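Local coordinates for hypothetical protein YHBO (Escherichia coli, PDB 1OI4) that removes methylglyoxal and glyoxal adducts from glycated proteins and nucleotides, releasing lactate or glycolate when it repairs proteins, at residues V28-E33 with L91-H96; I124-Q129 with T143-I148. One frame throughout, in Å; residues are numbered along the deposited sequence.

Contact 1 (V28-E33 with L91-H96); sequences VLITDE and LLPGGH
Val-28 and Leu-91 sit side by side on one face of a parallel strand pair and point the same way, Val-28 CG2 lying 4.0 Å from Leu-91 CB. The other branch of Val-28, CG1, is anti to its backbone N (chi1 -170°), which turns it across toward the neighbouring chain, 3.8 Å from Pro-93 CD. Leu-29 and Leu-92 form a second parallel-pointing pair, in which the methyl Leu-92 CD2 nests against CB, CG and CD1 of Leu-29; helix 105-116 packs on Leu-29. Branched aliphatic residues suit these buried places between sheet and helices. Leu-29 N makes only a weak bond to Leu-91 O, and past it the chains diverge. Pro-93 has no N-H to offer Leu-29 O, and a water bridges the strands where they spread apart, donating to Leu-29 O at 2.9 Å and also to Pro-93 O. Beyond the opening the chains meet again, His-96 N giving a hydrogen bond to Glu-33 O at 2.8 Å. Glu-33 OE1 stands 3.4 Å from His-96 CD2, the carboxylate plane turned 81° from the imidazole. Their polar ends look elsewhere: Glu-33 OE2 bonds to Tyr-100, and His-96 NE2 to Tyr-100 of the second subunit, whose His-96 stacks on this ring. The contact thus passes from apolar packing within the sheet to a polar end whose Glu-33 and His-96 are each held by a tyrosine, the second one from the neighbouring subunit.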
loop_
_atom_site.group_PDB
_atom_site.type_symbol
_atom_site.label_atom_id
_atom_site.label_comp_id
_atom_site.label_asym_id
_atom_site.label_seq_id
_atom_site.Cartn_x
_atom_site.Cartn_y
_atom_site.Cartn_z
ATOM N N VAL A 28 -15.988 -1.507 -9.552
ATOM C CA VAL A 28 -14.539 -1.407 -9.448
ATOM C C VAL A 28 -14.166 -0.191 -8.597
ATOM O O VAL A 28 -14.506 0.944 -8.939
ATOM C CB VAL A 28 -13.875 -1.251 -10.845
ATOM C CG1 VAL A 28 -12.369 -1.401 -10.724
ATOM C CG2 VAL A 28 -14.427 -2.288 -11.813
ATOM N N LEU A 29 -13.500 -0.427 -7.473
ATOM C CA LEU A 29 -13.076 0.678 -6.619
ATOM C C LEU A 29 -11.700 1.009 -7.168
ATOM O O LEU A 29 -10.772 0.212 -7.057
ATOM C CB LEU A 29 -13.011 0.238 -5.153
ATOM C CG LEU A 29 -14.346 -0.286 -4.602
ATOM C CD1 LEU A 29 -14.226 -0.542 -3.105
ATOM C CD2 LEU A 29 -15.464 0.729 -4.893
ATOM N N ILE A 30 -11.565 2.184 -7.772
ATOM C CA ILE A 30 -10.301 2.522 -8.394
ATOM C C ILE A 30 -9.980 4.011 -8.375
ATOM O O ILE A 30 -10.854 4.849 -8.596
ATOM C CB ILE A 30 -10.314 1.982 -9.857
ATOM C CG1 ILE A 30 -8.978 2.228 -10.559
ATOM C CG2 ILE A 30 -11.469 2.616 -10.623
ATOM C CD1 ILE A 30 -8.755 3.660 -10.997
ATOM N N THR A 31 -8.720 4.332 -8.095
ATOM C CA THR A 31 -8.275 5.722 -8.084
ATOM C C THR A 31 -6.887 5.802 -8.713
ATOM O O THR A 31 -6.393 4.819 -9.262
ATOM C CB THR A 31 -8.236 6.303 -6.652
ATOM O OG1 THR A 31 -8.071 7.723 -6.721
ATOM C CG2 THR A 31 -7.082 5.704 -5.856
ATOM N N ASP A 32 -6.262 6.970 -8.631
ATOM C CA ASP A 32 -4.939 7.172 -9.210
ATOM C C ASP A 32 -3.858 6.195 -8.750
ATOM O O ASP A 32 -3.826 5.767 -7.593
ATOM C CB ASP A 32 -4.467 8.598 -8.931
ATOM C CG ASP A 32 -5.360 9.639 -9.577
ATOM O OD1 ASP A 32 -5.486 9.621 -10.824
ATOM O OD2 ASP A 32 -5.930 10.468 -8.840
ATOM N N GLU A 33 -2.968 5.866 -9.683
ATOM C CA GLU A 33 -1.844 4.976 -9.446
ATOM C C GLU A 33 -2.174 3.500 -9.305
ATOM O O GLU A 33 -1.428 2.743 -8.694
ATOM C CB GLU A 33 -1.046 5.467 -8.238
ATOM C CG GLU A 33 -0.454 6.848 -8.468
ATOM C CD GLU A 33 0.404 7.319 -7.316
ATOM O OE1 GLU A 33 1.370 6.611 -6.964
ATOM O OE2 GLU A 33 0.112 8.400 -6.767
ATOM N N LEU A 91 -14.388 -5.729 -8.364
ATOM C CA LEU A 91 -12.993 -5.867 -8.760
ATOM C C LEU A 91 -12.153 -4.853 -7.997
ATOM O O LEU A 91 -12.518 -3.683 -7.896
ATOM C CB LEU A 91 -12.839 -5.615 -10.262
ATOM C CG LEU A 91 -11.406 -5.484 -10.778
ATOM C CD1 LEU A 91 -10.681 -6.811 -10.630
ATOM C CD2 LEU A 91 -11.433 -5.049 -12.238
ATOM N N LEU A 92 -11.023 -5.303 -7.467
ATOM C CA LEU A 92 -10.135 -4.420 -6.722
ATOM C C LEU A 92 -8.724 -4.508 -7.298
ATOM O O LEU A 92 -7.953 -5.399 -6.944
ATOM C CB LEU A 92 -10.118 -4.813 -5.240
ATOM C CG LEU A 92 -11.470 -4.808 -4.522
ATOM C CD1 LEU A 92 -11.326 -5.418 -3.136
ATOM C CD2 LEU A 92 -11.999 -3.382 -4.435
ATOM N N PRO A 93 -8.381 -3.602 -8.229
ATOM C CA PRO A 93 -7.039 -3.614 -8.824
ATOM C C PRO A 93 -5.985 -3.156 -7.811
ATOM O O PRO A 93 -6.316 -2.508 -6.811
ATOM C CB PRO A 93 -7.179 -2.672 -10.021
ATOM C CG PRO A 93 -8.277 -1.741 -9.605
ATOM C CD PRO A 93 -9.262 -2.650 -8.926
ATOM N N GLY A 94 -4.725 -3.497 -8.075
ATOM C CA GLY A 94 -3.644 -3.138 -7.175
ATOM C C GLY A 94 -2.932 -1.817 -7.428
ATOM O O GLY A 94 -3.567 -0.800 -7.701
ATOM N N GLY A 95 -1.605 -1.835 -7.342
ATOM C CA GLY A 95 -0.845 -0.612 -7.517
ATOM C C GLY A 95 -0.984 0.150 -6.209
ATOM O O GLY A 95 -1.126 -0.466 -5.156
ATOM N N HIS A 96 -0.956 1.476 -6.255
ATOM C CA HIS A 96 -1.106 2.252 -5.027
ATOM C C HIS A 96 -2.553 2.700 -4.819
ATOM O O HIS A 96 -2.855 3.434 -3.876
ATOM C CB HIS A 96 -0.180 3.470 -5.049
ATOM C CG HIS A 96 1.275 3.116 -5.081
ATOM N ND1 HIS A 96 1.866 2.317 -4.128
ATOM C CD2 HIS A 96 2.257 3.458 -5.948
ATOM C CE1 HIS A 96 3.150 2.180 -4.405
ATOM N NE2 HIS A 96 3.414 2.863 -5.505
HETATM O O HOH W 1 -8.066 -0.172 -6.128
#

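Contact 2 (I124-Q129 with T143-I148); sequences ICHGPQ and TAVKPI
A chi1 of 72° sets Val-145 CG1 between its own backbone N and carbonyl carbon, and from there the methyl reaches over one face of the His-126 imidazole. The ring is turned to meet it by a chi1 of -76°, with CG anti to the carbonyl carbon. The result is a CH-pi contact, Val-145 CG1 lying 3.8 Å from the centroid of the His-126 ring and 18° off its normal. The same methyl touches Cys-125 O, while Val-145 CB packs 3.8 Å from Cys-125 SG; a beta-branched residue can thus serve thiol and ring together. Ile-148 comes in beside them. Its CD1 meets Cys-125 O and Gln-129 CG, and its CG2 lies 3.7 Å from Gln-129 NE2 and close to His-126 CD2. Pro-147 CG approaches the ring at NE2. Nearer the start of helix 128-134, the compact Ala-144 lets its CB fit against Pro-128 CG at 4.0 Å.

Ile-124 to Gly-127 form a type II' turn, with Gly-127 N bonded to Ile-124 O at 2.8 Å. Cys-125 holds the positive-phi corner of this turn, as expected of the strained nucleophile elbow in the DJ-1/PfpI family. Its carbonyl accepts a weak but nearly straight bond from Val-145 N, 3.4 Å from Cys-125 O. His-126 NE2 is hydrogen-bonded to Asp-99 of the second subunit, which, with Val-145 over one face, limits the ring's rotation. Cys-125 is probably the nucleophile, as in relatives of the family; the contact thus sets its thiol against the side chain of Val-145, while the adjoining imidazole joins the site to the subunit interface.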
loop_
_atom_site.group_PDB
_atom_site.type_symbol
_atom_site.label_atom_id
_atom_site.label_comp_id
_atom_site.label_asym_id
_atom_site.label_seq_id
_atom_site.Cartn_x
_atom_site.Cartn_y
_atom_site.Cartn_z
ATOM N N ILE A 124 -6.476 -8.353 -6.731
ATOM C CA ILE A 124 -5.136 -8.716 -7.170
ATOM C C ILE A 124 -4.031 -7.759 -6.709
ATOM O O ILE A 124 -4.250 -6.556 -6.572
ATOM C CB ILE A 124 -5.107 -8.832 -8.712
ATOM C CG1 ILE A 124 -3.713 -9.245 -9.190
ATOM C CG2 ILE A 124 -5.526 -7.505 -9.339
ATOM C CD1 ILE A 124 -3.698 -9.703 -10.641
ATOM N N CYS A 125 -2.846 -8.315 -6.457
ATOM C CA CYS A 125 -1.681 -7.535 -6.037
ATOM C C CYS A 125 -1.924 -6.843 -4.687
ATOM O O CYS A 125 -2.031 -7.509 -3.657
ATOM C CB CYS A 125 -1.349 -6.507 -7.123
ATOM S SG CYS A 125 0.406 -6.079 -7.257
ATOM N N HIS A 126 -1.999 -5.516 -4.685
ATOM C CA HIS A 126 -2.262 -4.784 -3.447
ATOM C C HIS A 126 -3.768 -4.732 -3.163
ATOM O O HIS A 126 -4.187 -4.352 -2.071
ATOM C CB HIS A 126 -1.727 -3.348 -3.528
ATOM C CG HIS A 126 -0.240 -3.241 -3.383
ATOM N ND1 HIS A 126 0.635 -3.584 -4.392
ATOM C CD2 HIS A 126 0.527 -2.828 -2.346
ATOM C CE1 HIS A 126 1.877 -3.388 -3.982
ATOM N NE2 HIS A 126 1.839 -2.929 -2.744
ATOM N N GLY A 127 -4.574 -5.109 -4.155
ATOM C CA GLY A 127 -6.022 -5.087 -3.992
ATOM C C GLY A 127 -6.534 -5.603 -2.656
ATOM O O GLY A 127 -7.444 -5.012 -2.068
ATOM N N PRO A 128 -5.978 -6.716 -2.152
ATOM C CA PRO A 128 -6.414 -7.275 -0.871
ATOM C C PRO A 128 -6.342 -6.306 0.313
ATOM O O PRO A 128 -6.986 -6.529 1.334
ATOM C CB PRO A 128 -5.493 -8.477 -0.699
ATOM C CG PRO A 128 -5.358 -8.969 -2.128
ATOM C CD PRO A 128 -5.097 -7.661 -2.865
ATOM N N GLN A 129 -5.563 -5.239 0.185
ATOM C CA GLN A 129 -5.452 -4.273 1.278
ATOM C C GLN A 129 -6.827 -3.762 1.711
ATOM O O GLN A 129 -7.052 -3.503 2.895
ATOM C CB GLN A 129 -4.551 -3.100 0.873
ATOM C CG GLN A 129 -3.073 -3.496 0.698
ATOM C CD GLN A 129 -2.170 -2.308 0.402
ATOM O OE1 GLN A 129 -2.383 -1.586 -0.568
ATOM N NE2 GLN A 129 -1.155 -2.104 1.240
ATOM N N THR A 143 -4.233 -15.027 -1.573
ATOM C CA THR A 143 -2.842 -14.720 -1.831
ATOM C C THR A 143 -2.763 -13.218 -2.057
ATOM O O THR A 143 -3.786 -12.530 -2.013
ATOM C CB THR A 143 -2.320 -15.474 -3.072
ATOM O OG1 THR A 143 -0.893 -15.389 -3.109
ATOM C CG2 THR A 143 -2.897 -14.876 -4.350
ATOM N N ALA A 144 -1.557 -12.716 -2.294
ATOM C CA ALA A 144 -1.343 -11.288 -2.522
ATOM C C ALA A 144 0.118 -11.031 -2.862
ATOM O O ALA A 144 0.938 -11.942 -2.811
ATOM C CB ALA A 144 -1.737 -10.487 -1.273
ATOM N N VAL A 145 0.432 -9.779 -3.191
ATOM C CA VAL A 145 1.783 -9.376 -3.558
ATOM C C VAL A 145 2.718 -9.407 -2.343
ATOM O O VAL A 145 2.316 -9.088 -1.223
ATOM C CB VAL A 145 1.759 -7.963 -4.198
ATOM C CG1 VAL A 145 1.470 -6.915 -3.140
ATOM C CG2 VAL A 145 3.065 -7.688 -4.933
ATOM N N LYS A 146 3.968 -9.785 -2.580
ATOM C CA LYS A 146 4.971 -9.921 -1.528
ATOM C C LYS A 146 4.989 -8.937 -0.357
ATOM O O LYS A 146 4.900 -9.351 0.796
ATOM C CB LYS A 146 6.374 -9.982 -2.143
ATOM C CG LYS A 146 6.835 -11.396 -2.485
ATOM C CD LYS A 146 8.355 -11.490 -2.544
ATOM C CE LYS A 146 8.853 -11.825 -3.941
ATOM N NZ LYS A 146 8.484 -10.792 -4.947
ATOM N N PRO A 147 5.116 -7.628 -0.627
ATOM C CA PRO A 147 5.146 -6.669 0.483
ATOM C C PRO A 147 4.011 -6.718 1.506
ATOM O O PRO A 147 4.209 -6.328 2.652
ATOM C CB PRO A 147 5.226 -5.314 -0.226
ATOM C CG PRO A 147 4.584 -5.588 -1.566
ATOM C CD PRO A 147 5.171 -6.927 -1.921
ATOM N N ILE A 148 2.832 -7.193 1.118
ATOM C CA ILE A 148 1.726 -7.224 2.074
ATOM C C ILE A 148 1.376 -8.603 2.624
ATOM O O ILE A 148 0.418 -8.746 3.381
ATOM C CB ILE A 148 0.445 -6.570 1.481
ATOM C CG1 ILE A 148 -0.151 -7.450 0.381
ATOM C CG2 ILE A 148 0.784 -5.199 0.905
ATOM C CD1 ILE A 148 -1.460 -6.902 -0.177
#

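In the fold
From the N terminus, strand 25-29 runs into the first half of contact 1; the chain then passes through helix 37-48 and strand 52-57 before strand 89-92 returns beside it, closing a loop of 57 residues. Contact 2 opens later, where strand 121-124 gives way to helix 128-134, and closes a shorter loop of 13 residues that ends before helix 149-154. The two loops follow in series, neither nested nor crossed. Strands 25-29, 89-92 and 121-124 lie in that order side by side in the sheet, and the contacts meet just past their C-terminal ends: Gly-94 packs on Cys-125 and Gly-95 on His-126. Both also touch the second subunit, linking the probable active site with that interface.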